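Local coordinates for cellulose binding protein (Clavibacter michiganensis, PDB 4JJO) that probably binds cellulose and loosens plant cell walls through its expansin module, the C-terminal part of a longer protein that probably hydrolyses cellulose, at residues P159-V171 with R177-G189. Numbering follows the deposited sequence.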
# COMPACT_ATOMS: atom_id res chain seq x y z
N PRO A 159 -16.85 10.70 4.27
CA PRO A 159 -17.47 11.92 3.75
C PRO A 159 -18.52 12.47 4.71
O PRO A 159 -18.99 13.60 4.54
CB PRO A 159 -18.14 11.44 2.46
CG PRO A 159 -18.50 10.03 2.75
CD PRO A 159 -17.41 9.49 3.64
N SER A 160 -18.88 11.67 5.70
CA SER A 160 -19.89 12.05 6.68
C SER A 160 -19.81 11.09 7.86
O SER A 160 -19.16 10.05 7.76
CB SER A 160 -21.29 12.04 6.05
OG SER A 160 -21.62 10.75 5.54
N PRO A 161 -20.45 11.44 8.99
CA PRO A 161 -20.29 10.64 10.21
C PRO A 161 -20.65 9.17 10.07
O PRO A 161 -21.41 8.78 9.18
CB PRO A 161 -21.25 11.32 11.19
CG PRO A 161 -21.34 12.71 10.72
CD PRO A 161 -21.29 12.62 9.22
N ILE A 162 -20.08 8.36 10.96
CA ILE A 162 -20.36 6.93 11.00
C ILE A 162 -21.04 6.58 12.32
O ILE A 162 -21.02 7.37 13.27
CB ILE A 162 -19.09 6.09 10.85
CG1 ILE A 162 -18.04 6.51 11.89
CG2 ILE A 162 -18.53 6.24 9.45
CD1 ILE A 162 -16.86 5.56 11.98
N GLN A 163 -21.63 5.40 12.38
CA GLN A 163 -22.38 4.97 13.55
C GLN A 163 -21.47 4.52 14.67
O GLN A 163 -20.33 4.11 14.45
CB GLN A 163 -23.36 3.85 13.17
CG GLN A 163 -22.70 2.56 12.72
CD GLN A 163 -23.71 1.54 12.24
OE1 GLN A 163 -24.64 1.87 11.50
NE2 GLN A 163 -23.54 0.30 12.67
N ASP A 164 -21.98 4.61 15.90
CA ASP A 164 -21.25 4.20 17.08
C ASP A 164 -21.20 2.68 17.16
O ASP A 164 -21.92 2.00 16.43
CB ASP A 164 -21.92 4.78 18.33
CG ASP A 164 -21.16 4.49 19.60
OD1 ASP A 164 -19.94 4.21 19.52
OD2 ASP A 164 -21.78 4.54 20.69
N GLY A 165 -20.34 2.15 18.02
CA GLY A 165 -20.21 0.72 18.17
C GLY A 165 -19.21 0.13 17.20
O GLY A 165 -18.48 0.86 16.53
N PRO A 166 -19.17 -1.21 17.12
CA PRO A 166 -18.21 -1.94 16.28
C PRO A 166 -18.38 -1.61 14.81
O PRO A 166 -19.52 -1.52 14.33
CB PRO A 166 -18.57 -3.42 16.54
CG PRO A 166 -19.42 -3.42 17.76
CD PRO A 166 -20.12 -2.11 17.79
N LEU A 167 -17.27 -1.43 14.10
CA LEU A 167 -17.32 -1.14 12.67
C LEU A 167 -17.31 -2.42 11.85
O LEU A 167 -16.60 -3.38 12.16
CB LEU A 167 -16.12 -0.28 12.26
CG LEU A 167 -16.15 1.21 12.60
CD1 LEU A 167 -16.25 1.41 14.10
CD2 LEU A 167 -14.91 1.89 12.04
N THR A 168 -18.11 -2.42 10.79
CA THR A 168 -18.02 -3.45 9.77
C THR A 168 -17.54 -2.80 8.48
O THR A 168 -18.17 -1.86 7.98
CB THR A 168 -19.36 -4.16 9.53
OG1 THR A 168 -19.75 -4.86 10.72
CG2 THR A 168 -19.25 -5.16 8.39
N VAL A 169 -16.42 -3.28 7.96
CA VAL A 169 -15.79 -2.66 6.80
C VAL A 169 -15.76 -3.62 5.62
O VAL A 169 -15.32 -4.76 5.75
CB VAL A 169 -14.35 -2.23 7.12
CG1 VAL A 169 -13.69 -1.62 5.89
CG2 VAL A 169 -14.33 -1.24 8.28
N LYS A 170 -16.24 -3.14 4.47
CA LYS A 170 -16.19 -3.93 3.25
C LYS A 170 -15.14 -3.37 2.31
O LYS A 170 -15.19 -2.20 1.92
CB LYS A 170 -17.55 -3.95 2.56
CG LYS A 170 -17.54 -4.74 1.27
CD LYS A 170 -18.89 -5.36 0.98
CE LYS A 170 -19.97 -4.30 0.86
NZ LYS A 170 -21.28 -4.91 0.53
N VAL A 171 -14.19 -4.22 1.94
CA VAL A 171 -13.13 -3.84 1.02
C VAL A 171 -13.22 -4.67 -0.25
O VAL A 171 -13.18 -5.91 -0.21
CB VAL A 171 -11.75 -4.03 1.67
CG1 VAL A 171 -10.65 -3.49 0.77
CG2 VAL A 171 -11.70 -3.35 3.03
N ARG A 177 -13.24 -8.70 -6.03
CA ARG A 177 -13.31 -9.57 -4.87
C ARG A 177 -13.49 -8.75 -3.61
O ARG A 177 -12.84 -7.72 -3.44
CB ARG A 177 -12.05 -10.42 -4.77
CG ARG A 177 -11.77 -11.23 -6.03
CD ARG A 177 -10.48 -12.02 -5.93
NE ARG A 177 -9.32 -11.14 -5.87
CZ ARG A 177 -8.07 -11.53 -6.09
NH1 ARG A 177 -7.80 -12.80 -6.39
NH2 ARG A 177 -7.08 -10.65 -6.01
N ALA A 178 -14.38 -9.19 -2.73
CA ALA A 178 -14.70 -8.44 -1.52
C ALA A 178 -14.43 -9.23 -0.25
O ALA A 178 -14.64 -10.44 -0.20
CB ALA A 178 -16.16 -8.00 -1.56
N VAL A 179 -13.97 -8.52 0.78
CA VAL A 179 -13.91 -9.06 2.12
C VAL A 179 -14.73 -8.18 3.05
O VAL A 179 -14.70 -6.96 2.95
CB VAL A 179 -12.47 -9.15 2.67
CG1 VAL A 179 -11.66 -10.17 1.88
CG2 VAL A 179 -11.79 -7.79 2.66
N VAL A 180 -15.48 -8.82 3.95
CA VAL A 180 -16.25 -8.10 4.95
C VAL A 180 -15.63 -8.34 6.31
O VAL A 180 -15.45 -9.48 6.73
CB VAL A 180 -17.72 -8.54 4.95
CG1 VAL A 180 -18.47 -7.89 6.11
CG2 VAL A 180 -18.38 -8.19 3.62
N LEU A 181 -15.30 -7.25 7.00
CA LEU A 181 -14.52 -7.31 8.22
C LEU A 181 -15.32 -6.79 9.41
O LEU A 181 -15.34 -5.58 9.66
CB LEU A 181 -13.24 -6.49 8.06
CG LEU A 181 -12.48 -6.73 6.75
CD1 LEU A 181 -11.41 -5.67 6.56
CD2 LEU A 181 -11.88 -8.12 6.72
N PRO A 182 -15.98 -7.69 10.15
CA PRO A 182 -16.80 -7.31 11.30
C PRO A 182 -16.01 -7.11 12.59
O PRO A 182 -14.88 -7.58 12.71
CB PRO A 182 -17.73 -8.51 11.46
CG PRO A 182 -16.92 -9.65 11.00
CD PRO A 182 -16.08 -9.13 9.86
N GLY A 183 -16.62 -6.41 13.54
CA GLY A 183 -16.10 -6.35 14.89
C GLY A 183 -14.91 -5.43 15.08
O GLY A 183 -14.26 -5.46 16.12
N LEU A 184 -14.62 -4.61 14.08
CA LEU A 184 -13.51 -3.68 14.17
C LEU A 184 -13.82 -2.59 15.19
O LEU A 184 -14.97 -2.17 15.33
CB LEU A 184 -13.22 -3.05 12.81
CG LEU A 184 -12.72 -4.02 11.74
CD1 LEU A 184 -12.57 -3.30 10.41
CD2 LEU A 184 -11.40 -4.66 12.16
N ARG A 185 -12.80 -2.15 15.90
CA ARG A 185 -12.97 -1.15 16.95
C ARG A 185 -12.52 0.22 16.48
O ARG A 185 -11.66 0.35 15.61
CB ARG A 185 -12.17 -1.56 18.19
CG ARG A 185 -12.73 -2.79 18.87
CD ARG A 185 -11.80 -3.33 19.95
NE ARG A 185 -10.65 -4.02 19.37
CZ ARG A 185 -9.43 -3.49 19.24
NH1 ARG A 185 -8.47 -4.21 18.70
NH2 ARG A 185 -9.17 -2.25 19.64
N MET A 186 -13.13 1.25 17.06
CA MET A 186 -12.66 2.61 16.86
C MET A 186 -11.41 2.78 17.72
O MET A 186 -11.46 3.34 18.81
CB MET A 186 -13.74 3.61 17.27
CG MET A 186 -13.31 5.07 17.20
SD MET A 186 -12.68 5.56 15.58
CE MET A 186 -14.06 5.13 14.53
N ALA A 187 -10.30 2.26 17.20
CA ALA A 187 -9.05 2.20 17.94
C ALA A 187 -7.94 2.87 17.14
O ALA A 187 -7.10 2.20 16.54
CB ALA A 187 -8.70 0.76 18.23
N PRO A 188 -7.92 4.21 17.15
CA PRO A 188 -6.95 4.99 16.38
C PRO A 188 -5.50 4.56 16.64
O PRO A 188 -5.09 4.44 17.80
CB PRO A 188 -7.18 6.42 16.87
CG PRO A 188 -8.59 6.42 17.33
CD PRO A 188 -8.82 5.07 17.93
N GLY A 189 -4.76 4.33 15.57
CA GLY A 189 -3.35 3.98 15.66
C GLY A 189 -3.07 2.49 15.69
O GLY A 189 -1.96 2.06 15.39
O HOH W 1 -19.29 -5.05 13.45
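Gly183 and Leu184 both lie opposite Leu167, a G1 beta bulge in an otherwise regular antiparallel pair. The positive phi of Gly183 (77°) favours glycine there. Leu167 N gives a 2.7 Å bond to Leu184 O, and Leu184 N returns a more bent one to Leu167 O (139° at the hydrogen). A water bridges the bulge, accepting from Gly183 N and bonding Thr168 OG1 at 2.8 Å. Beyond the bulge, Val169 pairs with Leu181 and Val171 with Val179, each through two backbone bonds. On the buried face, Leu184 CD1 meets Val169 CG2 at 3.4 Å, a tight fit, with the side chains nearly at right angles. Val169 CG2 is placed there by lying beside its own backbone N, with CG1 anti to that N (chi1 178°). Ile112 of strand 111-114 touches Leu181 and Leu184 on this face. On the other face, Thr168 CG2 packs on Val180 CG1 at 3.6 Å, and Lys170 makes a cation-pi contact with Trp145. Past the strands, the bent Met186 chain brings CE to Ile162 CD1 (3.8 Å). The arrangement is a beta hairpin with a G1 bulge, at the edge of the immunoglobulin-like beta-sandwich of the expansin C-terminal domain.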